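Local coordinates for aminopeptidase YwaD (Bacillus subtilis, PDB 6HC6), which removes single amino acids from the N-terminal end of peptides with the help of two zinc ions, at residues 372-375 against 376-380. Residues are numbered along the deposited sequence; the frame is centred on the assembly and turned at random.
Sequences DHVP and FHEAG
F376 turns the edge of its ring to the backbone of D372, one helical turn back: CD2 lies 3.3 Å from D372 O, which sits in the ring plane, where the slightly positive rim hydrogens can face a carbonyl oxygen. Its CG lies anti to the carbonyl carbon (chi1 -73°), which swings the ring back along the helix to that oxygen. An aromatic suits this buried place, since the same ring also meets that of Y246.

On another side of the short helix 373-378, the extended side chain of E378 reaches back past V374, crossing it at a slant. Its CG is 3.4 Å from V374 O, and OE1 comes within 3.9 Å of V374 CG1. The methyl, anti to the backbone N (chi1 170°), thus meets the carboxylate end, while OE2 is hydrogen-bonded to A445 N. A long acidic chain fits here because its methylenes lie against the carbonyl oxygens of the turn before, while OE2 still reaches a polar partner.

Three successive i to i+4 bonds hold the turns together. H377 N reaches H373 O at 3.0 Å, and H373 O also accepts a hydrogen bond from S383 OG; E378 N meets V374 O at 2.9 Å; A379 N to P375 O, at 3.1 Å, is more bent (N-H...O 141°). P375 fits the first turn, where an N-H would have no helical carbonyl four residues back, and packs against helix 299-306. G380, with positive phi, closes the helix in a Schellman motif, a conformation that favours glycine.

D372, just ahead of the helix, is held by S301 and lies near enough probably to help position the zinc ligand H250. Backbone bonds thus set the turn, and the side chains add a ring-edge to carbonyl contact and van der Waals overlap.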
ATOM      1  N   ASP A 372      -6.732  -0.051   1.752  1.00 14.88           N
ATOM      2  CA  ASP A 372      -7.380  -1.081   2.546  1.00 16.23           C
ATOM      3  C   ASP A 372      -8.867  -0.844   2.773  1.00 20.05           C
ATOM      4  O   ASP A 372      -9.530  -1.711   3.341  1.00 19.36           O
ATOM      5  CB  ASP A 372      -6.647  -1.212   3.881  1.00 14.67           C
ATOM      6  CG  ASP A 372      -5.251  -1.772   3.705  1.00 18.55           C
ATOM      7  OD1 ASP A 372      -4.309  -1.112   4.167  1.00 19.60           O
ATOM      8  OD2 ASP A 372      -5.098  -2.873   3.109  1.00 18.33           O
ATOM      9  N   HIS A 373      -9.417   0.284   2.328  1.00 18.32           N
ATOM     10  CA  HIS A 373     -10.866   0.424   2.358  1.00 19.97           C
ATOM     11  C   HIS A 373     -11.544  -0.489   1.349  1.00 18.84           C
ATOM     12  O   HIS A 373     -12.749  -0.724   1.457  1.00 19.67           O
ATOM     13  CB  HIS A 373     -11.262   1.871   2.068  1.00 18.06           C
ATOM     14  CG  HIS A 373     -10.852   2.347   0.709  1.00 18.30           C
ATOM     15  ND1 HIS A 373      -9.540   2.342   0.280  1.00 19.90           N
ATOM     16  CD2 HIS A 373     -11.580   2.852  -0.315  1.00 21.75           C
ATOM     17  CE1 HIS A 373      -9.481   2.821  -0.950  1.00 22.69           C
ATOM     18  NE2 HIS A 373     -10.707   3.133  -1.336  1.00 22.03           N
ATOM     19  N   VAL A 374     -10.805  -1.010   0.376  1.00 16.96           N
ATOM     20  CA  VAL A 374     -11.443  -1.687  -0.751  1.00 18.66           C
ATOM     21  C   VAL A 374     -12.058  -3.006  -0.297  1.00 18.94           C
ATOM     22  O   VAL A 374     -13.201  -3.285  -0.668  1.00 22.10           O
ATOM     23  CB  VAL A 374     -10.460  -1.888  -1.918  1.00 17.45           C
ATOM     24  CG1 VAL A 374     -11.064  -2.812  -2.976  1.00 19.71           C
ATOM     25  CG2 VAL A 374     -10.098  -0.540  -2.541  1.00 19.48           C
ATOM     26  N   PRO A 375     -11.369  -3.862   0.471  1.00 16.77           N
ATOM     27  CA  PRO A 375     -12.041  -5.095   0.926  1.00 20.14           C
ATOM     28  C   PRO A 375     -13.284  -4.832   1.757  1.00 20.82           C
ATOM     29  O   PRO A 375     -14.242  -5.620   1.699  1.00 21.62           O
ATOM     30  CB  PRO A 375     -10.947  -5.803   1.742  1.00 21.63           C
ATOM     31  CG  PRO A 375      -9.689  -5.340   1.124  1.00 21.54           C
ATOM     32  CD  PRO A 375      -9.930  -3.899   0.768  1.00 15.96           C
ATOM     33  N   PHE A 376     -13.299  -3.753   2.542  1.00 21.15           N
ATOM     34  CA  PHE A 376     -14.511  -3.405   3.279  1.00 23.21           C
ATOM     35  C   PHE A 376     -15.638  -3.068   2.319  1.00 23.96           C
ATOM     36  O   PHE A 376     -16.764  -3.553   2.468  1.00 26.87           O
ATOM     37  CB  PHE A 376     -14.233  -2.235   4.223  1.00 20.69           C
ATOM     38  CG  PHE A 376     -13.418  -2.619   5.419  1.00 20.06           C
ATOM     39  CD1 PHE A 376     -14.033  -3.131   6.558  1.00 21.53           C
ATOM     40  CD2 PHE A 376     -12.036  -2.510   5.390  1.00 17.25           C
ATOM     41  CE1 PHE A 376     -13.287  -3.497   7.661  1.00 20.23           C
ATOM     42  CE2 PHE A 376     -11.274  -2.884   6.490  1.00 20.14           C
ATOM     43  CZ  PHE A 376     -11.907  -3.373   7.638  1.00 19.88           C
ATOM     44  N   HIS A 377     -15.340  -2.247   1.305  1.00 22.30           N
ATOM     45  CA  HIS A 377     -16.352  -1.882   0.317  1.00 24.52           C
ATOM     46  C   HIS A 377     -16.877  -3.113  -0.412  1.00 27.71           C
ATOM     47  O   HIS A 377     -18.086  -3.234  -0.652  1.00 26.85           O
ATOM     48  CB  HIS A 377     -15.763  -0.881  -0.681  1.00 26.10           C
ATOM     49  CG  HIS A 377     -16.754  -0.381  -1.686  1.00 30.66           C
ATOM     50  ND1 HIS A 377     -17.317   0.875  -1.608  1.00 29.82           N
ATOM     51  CD2 HIS A 377     -17.296  -0.970  -2.778  1.00 33.03           C
ATOM     52  CE1 HIS A 377     -18.164   1.038  -2.611  1.00 36.28           C
ATOM     53  NE2 HIS A 377     -18.165  -0.064  -3.338  1.00 34.36           N
ATOM     54  N   GLU A 378     -15.980  -4.045  -0.763  1.00 24.35           N
ATOM     55  CA  GLU A 378     -16.397  -5.256  -1.462  1.00 27.51           C
ATOM     56  C   GLU A 378     -17.335  -6.103  -0.612  1.00 30.53           C
ATOM     57  O   GLU A 378     -18.205  -6.796  -1.155  1.00 29.00           O
ATOM     58  CB  GLU A 378     -15.178  -6.073  -1.872  1.00 28.90           C
ATOM     59  CG  GLU A 378     -14.350  -5.434  -2.970  1.00 41.81           C
ATOM     60  CD  GLU A 378     -13.089  -6.223  -3.262  1.00 51.89           C
ATOM     61  OE1 GLU A 378     -12.321  -6.491  -2.313  1.00 54.48           O
ATOM     62  OE2 GLU A 378     -12.876  -6.585  -4.439  1.00 56.82           O
ATOM     63  N   ALA A 379     -17.181  -6.055   0.712  1.00 28.43           N
ATOM     64  CA  ALA A 379     -18.044  -6.779   1.636  1.00 29.91           C
ATOM     65  C   ALA A 379     -19.323  -6.021   1.969  1.00 29.87           C
ATOM     66  O   ALA A 379     -20.129  -6.514   2.770  1.00 27.81           O
ATOM     67  CB  ALA A 379     -17.287  -7.099   2.927  1.00 28.17           C
ATOM     68  N   GLY A 380     -19.526  -4.849   1.376  1.00 28.53           N
ATOM     69  CA  GLY A 380     -20.735  -4.077   1.565  1.00 27.22           C
ATOM     70  C   GLY A 380     -20.697  -3.085   2.702  1.00 31.09           C
ATOM     71  O   GLY A 380     -21.750  -2.557   3.079  1.00 31.09           O
TER